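Local atomic coordinates of putative polyketide synthase (Streptomyces coelicolor, PDB entry 1U0M), a protein that condenses five malonyl-CoA units into a pentaketide and cyclises it to 1,3,6,8-tetrahydroxynaphthalene, a precursor of melanin. Residues R82-R87 against V171-C176; D98-A103 against V204-G209; C179-D184 against K235-H240; E227-Y232 against L242-V247. All coordinates share one frame; numbering follows the deposited sequence.

Contact 1: R82-R87 against V171-C176; sequences REAKSR and VACEFC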
loop_
_atom_site.group_PDB
_atom_site.type_symbol
_atom_site.label_atom_id
_atom_site.label_comp_id
_atom_site.label_asym_id
_atom_site.label_seq_id
_atom_site.Cartn_x
_atom_site.Cartn_y
_atom_site.Cartn_z
ATOM N N ARG A 82 -4.667 13.479 12.801
ATOM C CA ARG A 82 -4.630 13.900 14.200
ATOM C C ARG A 82 -5.122 12.777 15.111
ATOM O O ARG A 82 -4.485 12.462 16.125
ATOM C CB ARG A 82 -5.520 15.118 14.433
ATOM C CG ARG A 82 -5.575 15.554 15.902
ATOM C CD ARG A 82 -6.740 16.512 16.160
ATOM N NE ARG A 82 -8.042 15.845 16.155
ATOM C CZ ARG A 82 -9.161 16.395 15.694
ATOM N NH1 ARG A 82 -9.131 17.622 15.192
ATOM N NH2 ARG A 82 -10.315 15.728 15.752
ATOM N N GLU A 83 -6.262 12.179 14.744
ATOM C CA GLU A 83 -6.858 11.111 15.541
ATOM C C GLU A 83 -6.020 9.844 15.570
ATOM O O GLU A 83 -6.064 9.093 16.537
ATOM C CB GLU A 83 -8.264 10.767 15.030
ATOM C CG GLU A 83 -9.316 11.869 15.197
ATOM C CD GLU A 83 -9.555 12.249 16.650
ATOM O OE1 GLU A 83 -9.404 11.379 17.536
ATOM O OE2 GLU A 83 -9.911 13.414 16.908
ATOM N N ALA A 84 -5.266 9.601 14.507
ATOM C CA ALA A 84 -4.433 8.413 14.440
ATOM C C ALA A 84 -3.156 8.610 15.263
ATOM O O ALA A 84 -2.631 7.673 15.864
ATOM C CB ALA A 84 -4.082 8.116 13.001
ATOM N N LYS A 85 -2.649 9.833 15.278
ATOM C CA LYS A 85 -1.440 10.095 16.034
ATOM C C LYS A 85 -1.706 10.036 17.521
ATOM O O LYS A 85 -0.894 9.503 18.267
ATOM C CB LYS A 85 -0.842 11.438 15.633
ATOM C CG LYS A 85 -0.070 11.330 14.337
ATOM C CD LYS A 85 0.575 12.636 13.933
ATOM C CE LYS A 85 1.476 12.436 12.728
ATOM N NZ LYS A 85 1.715 13.717 12.029
ATOM N N SER A 86 -2.854 10.549 17.951
ATOM C CA SER A 86 -3.204 10.520 19.368
ATOM C C SER A 86 -3.808 9.200 19.855
ATOM O O SER A 86 -3.983 9.016 21.058
ATOM C CB SER A 86 -4.163 11.665 19.710
ATOM O OG SER A 86 -5.276 11.687 18.839
ATOM N N ARG A 87 -4.109 8.270 18.949
ATOM C CA ARG A 87 -4.706 7.007 19.380
ATOM C C ARG A 87 -3.899 5.736 19.087
ATOM O O ARG A 87 -3.853 4.821 19.907
ATOM C CB ARG A 87 -6.104 6.847 18.769
ATOM C CG ARG A 87 -7.109 7.923 19.145
ATOM C CD ARG A 87 -8.434 7.652 18.455
ATOM N NE ARG A 87 -9.396 8.737 18.609
ATOM C CZ ARG A 87 -10.219 8.867 19.641
ATOM N NH1 ARG A 87 -10.198 7.972 20.622
ATOM N NH2 ARG A 87 -11.079 9.881 19.678
ATOM N N VAL A 171 -0.604 -3.189 12.257
ATOM C CA VAL A 171 -1.431 -2.104 12.774
ATOM C C VAL A 171 -2.554 -1.799 11.806
ATOM O O VAL A 171 -2.319 -1.554 10.630
ATOM C CB VAL A 171 -0.637 -0.807 12.980
ATOM C CG1 VAL A 171 -1.569 0.284 13.476
ATOM C CG2 VAL A 171 0.487 -1.034 13.968
ATOM N N ALA A 172 -3.780 -1.834 12.312
ATOM C CA ALA A 172 -4.952 -1.534 11.508
ATOM C C ALA A 172 -5.601 -0.277 12.094
ATOM O O ALA A 172 -5.936 -0.229 13.271
ATOM C CB ALA A 172 -5.917 -2.708 11.550
ATOM N N CYS A 173 -5.768 0.748 11.273
ATOM C CA CYS A 173 -6.375 1.991 11.733
ATOM C C CYS A 173 -7.503 2.352 10.781
ATOM O O CYS A 173 -7.259 2.669 9.623
ATOM C CB CYS A 173 -5.326 3.106 11.758
ATOM S SG CYS A 173 -5.881 4.622 12.537
ATOM N N GLU A 174 -8.736 2.310 11.266
ATOM C CA GLU A 174 -9.874 2.604 10.412
ATOM C C GLU A 174 -10.891 3.573 11.010
ATOM O O GLU A 174 -11.548 3.276 12.011
ATOM C CB GLU A 174 -10.556 1.287 10.019
ATOM C CG GLU A 174 -9.609 0.272 9.368
ATOM C CD GLU A 174 -9.244 0.627 7.922
ATOM O OE1 GLU A 174 -9.385 1.814 7.551
ATOM O OE2 GLU A 174 -8.814 -0.277 7.160
ATOM N N PHE A 175 -11.014 4.738 10.378
ATOM C CA PHE A 175 -11.954 5.771 10.804
ATOM C C PHE A 175 -12.982 5.903 9.680
ATOM O O PHE A 175 -13.026 6.926 8.972
ATOM C CB PHE A 175 -11.210 7.100 10.986
ATOM C CG PHE A 175 -10.127 7.068 12.037
ATOM C CD1 PHE A 175 -8.965 7.822 11.873
ATOM C CD2 PHE A 175 -10.281 6.320 13.204
ATOM C CE1 PHE A 175 -7.967 7.838 12.855
ATOM C CE2 PHE A 175 -9.287 6.326 14.198
ATOM C CZ PHE A 175 -8.130 7.088 14.021
ATOM N N CYS A 176 -13.831 4.887 9.540
ATOM C CA CYS A 176 -14.811 4.864 8.449
ATOM C C CYS A 176 -15.771 6.044 8.472
ATOM O O CYS A 176 -16.284 6.439 7.438
ATOM C CB CYS A 176 -15.602 3.541 8.448
ATOM S SG CYS A 176 -14.581 2.034 8.303
#

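Contact 2: D98-A103 against V204-G209; sequences DAELLA and VVRGRG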
loop_
_atom_site.group_PDB
_atom_site.type_symbol
_atom_site.label_atom_id
_atom_site.label_comp_id
_atom_site.label_asym_id
_atom_site.label_seq_id
_atom_site.Cartn_x
_atom_site.Cartn_y
_atom_site.Cartn_z
ATOM N N ASP A 98 1.862 -7.744 25.190
ATOM C CA ASP A 98 1.286 -9.084 25.086
ATOM C C ASP A 98 2.216 -10.082 24.401
ATOM O O ASP A 98 2.394 -11.205 24.876
ATOM C CB ASP A 98 -0.042 -9.037 24.331
ATOM C CG ASP A 98 -1.183 -8.546 25.191
ATOM O OD1 ASP A 98 -1.019 -7.499 25.852
ATOM O OD2 ASP A 98 -2.245 -9.207 25.200
ATOM N N ALA A 99 2.796 -9.686 23.275
ATOM C CA ALA A 99 3.703 -10.571 22.554
ATOM C C ALA A 99 5.050 -10.584 23.271
ATOM O O ALA A 99 5.924 -11.403 22.979
ATOM C CB ALA A 99 3.870 -10.093 21.119
ATOM N N GLU A 100 5.199 -9.669 24.221
ATOM C CA GLU A 100 6.424 -9.551 24.996
ATOM C C GLU A 100 7.610 -9.200 24.105
ATOM O O GLU A 100 8.451 -10.044 23.789
ATOM C CB GLU A 100 6.681 -10.849 25.767
ATOM C CG GLU A 100 5.525 -11.218 26.695
ATOM C CD GLU A 100 5.763 -12.491 27.481
ATOM O OE1 GLU A 100 6.173 -13.501 26.869
ATOM O OE2 GLU A 100 5.528 -12.485 28.707
ATOM N N LEU A 101 7.635 -7.935 23.688
ATOM C CA LEU A 101 8.685 -7.372 22.852
ATOM C C LEU A 101 8.698 -5.887 23.119
ATOM O O LEU A 101 7.756 -5.335 23.686
ATOM C CB LEU A 101 8.403 -7.554 21.358
ATOM C CG LEU A 101 8.418 -8.910 20.664
ATOM C CD1 LEU A 101 9.692 -9.632 21.028
ATOM C CD2 LEU A 101 7.197 -9.702 21.056
ATOM N N LEU A 102 9.773 -5.245 22.696
ATOM C CA LEU A 102 9.910 -3.808 22.829
ATOM C C LEU A 102 9.804 -3.291 21.395
ATOM O O LEU A 102 9.861 -4.076 20.441
ATOM C CB LEU A 102 11.275 -3.462 23.424
ATOM C CG LEU A 102 12.386 -4.387 22.920
ATOM C CD1 LEU A 102 13.626 -3.590 22.576
ATOM C CD2 LEU A 102 12.678 -5.444 23.975
ATOM N N ALA A 103 9.636 -1.984 21.242
ATOM C CA ALA A 103 9.531 -1.399 19.916
ATOM C C ALA A 103 10.638 -1.951 19.025
ATOM O O ALA A 103 10.432 -2.226 17.840
ATOM C CB ALA A 103 9.655 0.116 20.018
ATOM N N VAL A 204 1.079 -8.421 17.148
ATOM C CA VAL A 204 2.431 -8.809 16.813
ATOM C C VAL A 204 2.442 -10.249 16.347
ATOM O O VAL A 204 1.616 -11.057 16.771
ATOM C CB VAL A 204 3.357 -8.670 18.018
ATOM C CG1 VAL A 204 4.799 -8.882 17.584
ATOM C CG2 VAL A 204 3.174 -7.304 18.651
ATOM N N VAL A 205 3.362 -10.562 15.446
ATOM C CA VAL A 205 3.495 -11.918 14.950
ATOM C C VAL A 205 4.956 -12.309 15.083
ATOM O O VAL A 205 5.756 -12.106 14.169
ATOM C CB VAL A 205 3.057 -12.043 13.483
ATOM C CG1 VAL A 205 1.547 -11.896 13.383
ATOM C CG2 VAL A 205 3.749 -10.988 12.648
ATOM N N ARG A 206 5.299 -12.851 16.246
ATOM C CA ARG A 206 6.662 -13.277 16.515
ATOM C C ARG A 206 6.852 -14.685 15.972
ATOM O O ARG A 206 6.081 -15.591 16.283
ATOM C CB ARG A 206 6.938 -13.234 18.021
ATOM C CG ARG A 206 6.091 -14.193 18.839
ATOM C CD ARG A 206 6.100 -13.838 20.325
ATOM N NE ARG A 206 6.562 -14.941 21.168
ATOM C CZ ARG A 206 6.249 -15.087 22.455
ATOM N NH1 ARG A 206 5.467 -14.202 23.061
ATOM N NH2 ARG A 206 6.714 -16.124 23.138
ATOM N N GLY A 207 7.866 -14.851 15.131
ATOM C CA GLY A 207 8.150 -16.154 14.560
ATOM C C GLY A 207 8.982 -16.944 15.544
ATOM O O GLY A 207 8.986 -18.173 15.531
ATOM N N ARG A 208 9.679 -16.215 16.411
ATOM C CA ARG A 208 10.538 -16.800 17.432
ATOM C C ARG A 208 9.823 -17.923 18.175
ATOM O O ARG A 208 10.409 -18.970 18.455
ATOM C CB ARG A 208 10.974 -15.716 18.426
ATOM C CG ARG A 208 10.269 -15.756 19.780
ATOM C CD ARG A 208 9.628 -14.425 20.121
ATOM N NE ARG A 208 9.351 -14.300 21.549
ATOM C CZ ARG A 208 8.730 -13.261 22.100
ATOM N NH1 ARG A 208 8.318 -12.262 21.338
ATOM N NH2 ARG A 208 8.532 -13.211 23.411
ATOM N N GLY A 209 8.553 -17.696 18.487
ATOM C CA GLY A 209 7.776 -18.687 19.204
ATOM C C GLY A 209 6.846 -17.992 20.172
ATOM O O GLY A 209 7.174 -17.808 21.343
#

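Contact 3: C179-D184 against K235-H240; sequences CYQPTD and KATGFH. With GOL (glycerol), chain D.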
loop_
_atom_site.group_PDB
_atom_site.type_symbol
_atom_site.label_atom_id
_atom_site.label_comp_id
_atom_site.label_asym_id
_atom_site.label_seq_id
_atom_site.Cartn_x
_atom_site.Cartn_y
_atom_site.Cartn_z
ATOM N N CYS A 179 -15.465 8.896 6.077
ATOM C CA CYS A 179 -15.758 8.661 4.679
ATOM C C CYS A 179 -17.251 8.800 4.466
ATOM O O CYS A 179 -17.774 8.390 3.449
ATOM C CB CYS A 179 -15.266 7.277 4.247
ATOM S SG CYS A 179 -13.457 7.179 4.069
ATOM N N TYR A 180 -17.938 9.392 5.438
ATOM C CA TYR A 180 -19.381 9.611 5.325
ATOM C C TYR A 180 -19.612 10.696 4.274
ATOM O O TYR A 180 -19.026 11.777 4.364
ATOM C CB TYR A 180 -19.964 10.066 6.668
ATOM C CG TYR A 180 -21.400 10.537 6.568
ATOM C CD1 TYR A 180 -22.426 9.660 6.177
ATOM C CD2 TYR A 180 -21.727 11.867 6.803
ATOM C CE1 TYR A 180 -23.737 10.113 6.018
ATOM C CE2 TYR A 180 -23.025 12.328 6.649
ATOM C CZ TYR A 180 -24.025 11.451 6.253
ATOM O OH TYR A 180 -25.296 11.929 6.064
ATOM N N GLN A 181 -20.463 10.411 3.287
ATOM C CA GLN A 181 -20.757 11.358 2.208
ATOM C C GLN A 181 -22.242 11.687 2.105
ATOM O O GLN A 181 -23.005 10.963 1.451
ATOM C CB GLN A 181 -20.302 10.796 0.861
ATOM C CG GLN A 181 -18.890 10.255 0.830
ATOM C CD GLN A 181 -17.812 11.330 0.800
ATOM O OE1 GLN A 181 -16.635 11.017 0.921
ATOM N NE2 GLN A 181 -18.207 12.584 0.618
ATOM N N PRO A 182 -22.669 12.805 2.715
ATOM C CA PRO A 182 -24.071 13.239 2.698
ATOM C C PRO A 182 -24.693 13.136 1.309
ATOM O O PRO A 182 -25.888 12.853 1.167
ATOM C CB PRO A 182 -23.987 14.683 3.170
ATOM C CG PRO A 182 -22.824 14.667 4.077
ATOM C CD PRO A 182 -21.819 13.839 3.331
ATOM N N THR A 183 -23.866 13.363 0.296
ATOM C CA THR A 183 -24.292 13.312 -1.096
ATOM C C THR A 183 -24.714 11.937 -1.627
ATOM O O THR A 183 -25.535 11.861 -2.535
ATOM C CB THR A 183 -23.184 13.855 -2.019
ATOM O OG1 THR A 183 -21.991 13.091 -1.828
ATOM C CG2 THR A 183 -22.890 15.308 -1.704
ATOM N N ASP A 184 -24.136 10.857 -1.100
ATOM C CA ASP A 184 -24.486 9.512 -1.551
ATOM C C ASP A 184 -25.892 9.181 -1.028
ATOM O O ASP A 184 -26.087 8.963 0.173
ATOM C CB ASP A 184 -23.451 8.496 -1.043
ATOM C CG ASP A 184 -22.098 8.622 -1.755
ATOM O OD1 ASP A 184 -21.114 7.968 -1.341
ATOM O OD2 ASP A 184 -22.018 9.373 -2.742
ATOM N N LYS A 235 -13.448 11.163 -5.429
ATOM C CA LYS A 235 -13.878 12.492 -5.847
ATOM C C LYS A 235 -13.258 13.629 -5.042
ATOM O O LYS A 235 -12.495 13.413 -4.107
ATOM C CB LYS A 235 -15.398 12.579 -5.715
ATOM C CG LYS A 235 -16.130 11.503 -6.489
ATOM C CD LYS A 235 -17.591 11.452 -6.142
ATOM C CE LYS A 235 -18.297 10.387 -6.979
ATOM N NZ LYS A 235 -19.756 10.489 -6.810
ATOM N N ALA A 236 -13.634 14.851 -5.398
ATOM C CA ALA A 236 -13.144 16.018 -4.697
ATOM C C ALA A 236 -13.617 15.966 -3.244
ATOM O O ALA A 236 -13.013 16.575 -2.372
ATOM C CB ALA A 236 -13.662 17.264 -5.371
ATOM N N THR A 237 -14.705 15.232 -2.996
ATOM C CA THR A 237 -15.277 15.097 -1.656
ATOM C C THR A 237 -14.615 13.972 -0.870
ATOM O O THR A 237 -14.888 13.762 0.318
ATOM C CB THR A 237 -16.792 14.820 -1.732
ATOM O OG1 THR A 237 -17.079 14.128 -2.945
ATOM C CG2 THR A 237 -17.589 16.110 -1.698
ATOM N N GLY A 238 -13.747 13.229 -1.539
ATOM C CA GLY A 238 -13.061 12.156 -0.860
ATOM C C GLY A 238 -13.394 10.797 -1.416
ATOM O O GLY A 238 -13.609 10.644 -2.617
ATOM N N PHE A 239 -13.448 9.812 -0.530
ATOM C CA PHE A 239 -13.728 8.451 -0.938
ATOM C C PHE A 239 -15.188 8.078 -0.757
ATOM O O PHE A 239 -15.725 8.155 0.355
ATOM C CB PHE A 239 -12.842 7.477 -0.147
ATOM C CG PHE A 239 -11.371 7.738 -0.302
ATOM C CD1 PHE A 239 -10.859 8.214 -1.509
ATOM C CD2 PHE A 239 -10.490 7.492 0.747
ATOM C CE1 PHE A 239 -9.500 8.439 -1.665
ATOM C CE2 PHE A 239 -9.131 7.713 0.601
ATOM C CZ PHE A 239 -8.629 8.187 -0.606
ATOM N N HIS A 240 -15.818 7.687 -1.863
ATOM C CA HIS A 240 -17.211 7.261 -1.866
ATOM C C HIS A 240 -17.214 5.737 -2.026
ATOM O O HIS A 240 -16.794 5.197 -3.049
ATOM C CB HIS A 240 -17.986 7.913 -3.030
ATOM C CG HIS A 240 -18.132 9.398 -2.909
ATOM N ND1 HIS A 240 -17.050 10.255 -2.883
ATOM C CD2 HIS A 240 -19.235 10.183 -2.846
ATOM C CE1 HIS A 240 -17.482 11.502 -2.815
ATOM N NE2 HIS A 240 -18.804 11.486 -2.791
HETATM C C1 GOL D . -21.613 7.532 1.835
HETATM O O1 GOL D . -21.609 7.846 3.234
HETATM C C2 GOL D . -20.593 6.420 1.659
HETATM O O2 GOL D . -21.017 5.657 0.517
HETATM C C3 GOL D . -19.241 7.048 1.457
HETATM O O3 GOL D . -18.168 6.123 1.297
#

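Contact 4: E227-Y232 against L242-V247; sequences EDWIMY and LLDKRV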
loop_
_atom_site.group_PDB
_atom_site.type_symbol
_atom_site.label_atom_id
_atom_site.label_comp_id
_atom_site.label_asym_id
_atom_site.label_seq_id
_atom_site.Cartn_x
_atom_site.Cartn_y
_atom_site.Cartn_z
ATOM N N GLU A 227 -14.186 -6.827 -9.772
ATOM C CA GLU A 227 -13.303 -5.695 -9.481
ATOM C C GLU A 227 -14.026 -4.472 -8.939
ATOM O O GLU A 227 -13.580 -3.877 -7.959
ATOM C CB GLU A 227 -12.509 -5.290 -10.731
ATOM C CG GLU A 227 -11.674 -6.402 -11.315
ATOM C CD GLU A 227 -12.384 -7.147 -12.436
ATOM O OE1 GLU A 227 -13.639 -7.238 -12.418
ATOM O OE2 GLU A 227 -11.674 -7.655 -13.330
ATOM N N ASP A 228 -15.143 -4.115 -9.569
ATOM C CA ASP A 228 -15.923 -2.954 -9.153
ATOM C C ASP A 228 -17.038 -3.260 -8.168
ATOM O O ASP A 228 -17.890 -2.408 -7.913
ATOM C CB ASP A 228 -16.526 -2.238 -10.377
ATOM C CG ASP A 228 -17.568 -3.083 -11.108
ATOM O OD1 ASP A 228 -18.560 -3.519 -10.480
ATOM O OD2 ASP A 228 -17.396 -3.306 -12.325
ATOM N N TRP A 229 -17.037 -4.460 -7.600
ATOM C CA TRP A 229 -18.093 -4.827 -6.657
ATOM C C TRP A 229 -17.955 -4.235 -5.254
ATOM O O TRP A 229 -18.956 -3.957 -4.605
ATOM C CB TRP A 229 -18.226 -6.346 -6.628
ATOM C CG TRP A 229 -18.907 -6.837 -7.879
ATOM C CD1 TRP A 229 -18.970 -6.189 -9.086
ATOM C CD2 TRP A 229 -19.664 -8.042 -8.034
ATOM N NE1 TRP A 229 -19.725 -6.912 -9.976
ATOM C CE2 TRP A 229 -20.162 -8.056 -9.359
ATOM C CE3 TRP A 229 -19.971 -9.111 -7.185
ATOM C CZ2 TRP A 229 -20.953 -9.096 -9.850
ATOM C CZ3 TRP A 229 -20.761 -10.146 -7.677
ATOM C CH2 TRP A 229 -21.241 -10.129 -8.999
ATOM N N ILE A 230 -16.719 -4.032 -4.798
ATOM C CA ILE A 230 -16.452 -3.414 -3.494
ATOM C C ILE A 230 -15.301 -2.446 -3.775
ATOM O O ILE A 230 -14.129 -2.820 -3.767
ATOM C CB ILE A 230 -16.041 -4.446 -2.439
ATOM C CG1 ILE A 230 -16.999 -5.647 -2.484
ATOM C CG2 ILE A 230 -16.100 -3.800 -1.058
ATOM C CD1 ILE A 230 -16.733 -6.719 -1.440
ATOM N N MET A 231 -15.652 -1.193 -4.034
ATOM C CA MET A 231 -14.660 -0.201 -4.414
ATOM C C MET A 231 -14.926 1.218 -3.946
ATOM O O MET A 231 -15.971 1.540 -3.385
ATOM C CB MET A 231 -14.583 -0.149 -5.935
ATOM C CG MET A 231 -15.867 0.444 -6.532
ATOM S SD MET A 231 -15.950 0.369 -8.314
ATOM C CE MET A 231 -14.834 1.752 -8.758
ATOM N N TYR A 232 -13.962 2.071 -4.252
ATOM C CA TYR A 232 -14.046 3.477 -3.930
ATOM C C TYR A 232 -14.213 4.315 -5.197
ATOM O O TYR A 232 -13.581 4.046 -6.203
ATOM C CB TYR A 232 -12.749 3.934 -3.235
ATOM C CG TYR A 232 -12.754 3.905 -1.725
ATOM C CD1 TYR A 232 -11.555 3.909 -1.017
ATOM C CD2 TYR A 232 -13.943 3.909 -1.004
ATOM C CE1 TYR A 232 -11.533 3.924 0.369
ATOM C CE2 TYR A 232 -13.943 3.918 0.387
ATOM C CZ TYR A 232 -12.727 3.932 1.069
ATOM O OH TYR A 232 -12.695 3.988 2.444
ATOM N N LEU A 242 -18.555 2.073 -2.668
ATOM C CA LEU A 242 -19.547 1.412 -3.508
ATOM C C LEU A 242 -19.545 -0.089 -3.240
ATOM O O LEU A 242 -18.514 -0.770 -3.368
ATOM C CB LEU A 242 -19.255 1.664 -4.989
ATOM C CG LEU A 242 -19.635 3.015 -5.608
ATOM C CD1 LEU A 242 -19.018 4.166 -4.840
ATOM C CD2 LEU A 242 -19.162 3.035 -7.042
ATOM N N LEU A 243 -20.707 -0.599 -2.860
ATOM C CA LEU A 243 -20.861 -2.010 -2.564
ATOM C C LEU A 243 -22.026 -2.562 -3.388
ATOM O O LEU A 243 -23.189 -2.214 -3.155
ATOM C CB LEU A 243 -21.127 -2.179 -1.074
ATOM C CG LEU A 243 -21.130 -3.583 -0.483
ATOM C CD1 LEU A 243 -19.786 -4.271 -0.690
ATOM C CD2 LEU A 243 -21.459 -3.457 0.989
ATOM N N ASP A 244 -21.698 -3.409 -4.364
ATOM C CA ASP A 244 -22.691 -4.014 -5.247
ATOM C C ASP A 244 -23.664 -4.909 -4.485
ATOM O O ASP A 244 -23.274 -5.696 -3.627
ATOM C CB ASP A 244 -21.993 -4.830 -6.343
ATOM C CG ASP A 244 -22.946 -5.285 -7.441
ATOM O OD1 ASP A 244 -22.809 -4.806 -8.587
ATOM O OD2 ASP A 244 -23.830 -6.121 -7.161
ATOM N N LYS A 245 -24.938 -4.769 -4.824
ATOM C CA LYS A 245 -26.031 -5.530 -4.221
ATOM C C LYS A 245 -25.735 -7.023 -4.185
ATOM O O LYS A 245 -26.173 -7.727 -3.280
ATOM C CB LYS A 245 -27.310 -5.305 -5.028
ATOM C CG LYS A 245 -27.676 -3.835 -5.292
ATOM C CD LYS A 245 -26.544 -3.016 -5.952
ATOM C CE LYS A 245 -25.913 -3.724 -7.152
ATOM N NZ LYS A 245 -26.886 -4.091 -8.218
ATOM N N ARG A 246 -24.978 -7.484 -5.180
ATOM C CA ARG A 246 -24.613 -8.889 -5.339
ATOM C C ARG A 246 -23.472 -9.417 -4.478
ATOM O O ARG A 246 -23.124 -10.593 -4.573
ATOM C CB ARG A 246 -24.257 -9.158 -6.797
ATOM C CG ARG A 246 -25.392 -8.942 -7.764
ATOM C CD ARG A 246 -24.891 -8.948 -9.196
ATOM N NE ARG A 246 -24.032 -7.798 -9.474
ATOM C CZ ARG A 246 -23.559 -7.490 -10.678
ATOM N NH1 ARG A 246 -23.857 -8.249 -11.727
ATOM N NH2 ARG A 246 -22.794 -6.417 -10.836
ATOM N N VAL A 247 -22.891 -8.570 -3.641
ATOM C CA VAL A 247 -21.780 -9.004 -2.814
ATOM C C VAL A 247 -22.042 -10.238 -1.944
ATOM O O VAL A 247 -21.243 -11.171 -1.941
ATOM C CB VAL A 247 -21.267 -7.846 -1.930
ATOM C CG1 VAL A 247 -20.171 -8.346 -0.995
ATOM C CG2 VAL A 247 -20.715 -6.738 -2.816
#

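Contact 1: R82-R87 against V171-C176
The Phe175 ring reaches from the strand to the helix and meets the backbone and CB atoms of Glu83 and Ala84. Its CE1 corner does most of the touching: Ala84 N lies 3.6 Å from Phe175 CE1, at the ring edge and near its plane, while Glu83 CB comes in obliquely, 3.7 Å from the same Phe175 CE1. Phe175 CG stands anti to its own carbonyl carbon (chi1 -61°), which sends the ring out from the strand to the helix surface. Two residues earlier, on the same side of the strand, Cys173 SG rests 4.0 Å from Ala84 CB, and this methyl therefore touches both sulfur and ring. Glu83 starts toward the strand but bends at chi2, and its carboxylate turns away to an ion pair on each oxygen. Arg82 NH2 meets the anti lone pair of Glu83 OE2 at 2.6 Å, and Arg87 NE donates to Glu83 OE1 at 2.9 Å; Arg87 also pairs with Glu21. In this thiolase fold, helix 73-99 packs against the large mixed sheet, segment 82-87 running at 138° to 171-175. Ile200 of neighbouring strand 198-206 touches Cys173, Phe175 and Arg87, while Tyr111 of strand 108-112 flanks Cys173.

Contact 2: D98-A103 against V204-G209
A Schellman motif closes the helix that ends at Ala99, and the contact sets this helix end, with Ala99, Glu100 and Leu101, against Val204 and Arg206 at the end of strand 198-206 and Arg208 in the loop after it. Ala99 CB packs tightly on the valine, 3.5 Å from Val204 CB. The valine meets the methyl with its CB foremost, CG1 (anti to the backbone N, chi1 -172°) and CG2 slightly farther off. Leu101 also leans this way, but the place of its CD2 is doubtful. Glu100, the C-prime residue with positive phi, turns the chain out of the helix here, and its carbonyl turns to Arg208. Arg208 NH2 makes a weak hydrogen bond of 3.2 Å to Glu100 O, while the approach of both guanidinium groups to Ala99 O is doubtful in detail. Glu100 OE1 forms a long salt bridge, 3.9 Å, to Arg206 NH1, with the carboxylate and guanidinium planes 17° apart. Arg206 NH2 also donates to Gly209 O at 2.5 Å, a short distance that leaves the exact place of the guanidinium doubtful. Strand 198-206 sits in the large mixed sheet between strands 11-18 and 167-175; Cys13 touches both Ala99 and Arg206.

Contact 3: C179-D184 against K235-H240
Gln181 projects from the loop between strand 167-175 and helix 187-195 onto the beta hairpin of strands 230-235 and 238-243, laying its side chain over the ring of His240. Its CB is 3.6 Å from glycerol C1 and touches the imidazole at CD2. The next atom, CG, sits 3.8 Å from the His240 ring centroid and only 13° off the normal, a CH-pi contact over the face. A bend at chi2 then lays the amide along that same face, with its plane 11° from the ring's; Gln181 CD is 3.6 Å from His240 CE1. Beyond CD the amide end lies beside the backbone of Thr237 and Phe239. The imidazole is thus sandwiched, because Lys235 CD covers its opposite face. Asp184 and Thr183 approach its edge, the carboxylate turned well out of the ring plane, and a weak hydrogen bond of 3.5 Å from His240 ND1 to Gly238 O may help hold the ring's rotation. Without the imidazole, as with an alanine here, Gln181 would probably lose the flat surface it rests on, a gap would open toward the Lys235 chain, and the amide could turn. Phe239, next along the strand, stacks on Tyr232 and on Phe117 of the second subunit, and meets Cys179 SG at its ring edge. The glycerol, probably from the crystallisation liquor, bridges loop and hairpin: its O3 bonds weakly to Phe239 O, Gln181 N donates to its O1 at 2.8 Å and 175°, and its O2 donates to Asp184 OD1 at 3.0 Å.

Contact 4: E227-Y232 against L242-V247
Met231 and Leu242 form a hydrogen-bonded antiparallel pair at the open end of the beta hairpin built from strands 230-235 and 238-243. Backbone bonds come first. Met231 N donates to Leu242 O and Leu242 N returns the bond to Met231 O at 2.7 Å. Ile230 and Leu243 form the adjoining non-hydrogen-bonded pair, beyond which Asp244 N donates to Trp229 O at 2.8 Å.

Apolar contacts split between the two faces of the hairpin. On one, Ile230 and Leu243 lie side by side, CG1 of Ile230 3.6 Å from Leu243 CD1, while Ile230 CD1 meets Val247 CG1 from across. On the other, Met231 CG touches Leu242 CB, and Met119 of the second subunit packs against Met231.

The third kind is aromatic and charged. The Trp229 indole has Asp244 and Arg246 over one face: Asp244 CB lies 4.3 Å from the five-membered ring centroid in a CH-pi contact, and Arg246 CB makes an off-centre one to the six-membered ring. Asp244 CG, anti to the backbone N (chi1 -170°), carries the carboxylate over the indole's rim. Exchanging Trp229 for an alanine would probably take away the surface under Asp244 CB and Arg246 CB and open a gap there. The Asp244–Arg246 pair lies within the type I turn from Asp244 to Val247. Arg246 grips the carboxylate side-on, NH2 to Asp244 OD1 and NE to Asp244 OD2; both nitrogens come from above the carboxylate plane, while the carboxylate lies near the guanidinium plane. Asp244 OD2 has a second donor, Arg246 N at 2.7 Å, which completes an Asx turn through the anti lone pair.

How the contacts relate
Contacts 1 and 2 lie on one helix, 73-99, and pin it at two places to neighbouring strands of the large sheet, their centres 22 Å apart. Contacts 3 and 4 share the hairpin of strands 230-235 and 238-243 and touch directly: Cys179 SG is 3.7 Å from Tyr232 OH. The glycerol bound at contact 3 is about 6 Å from the Leu242 side chain of contact 4. Segments 171-176 and 179-184, of contacts 1 and 3, nearly adjoin in sequence. Cys146, the probable catalytic cysteine, lies near this second pair: its side chain is about 6 Å from that of Ile230 and about 11 Å from that of Cys179. Contact 2 is remote, its centre 39 Å from that of contact 3.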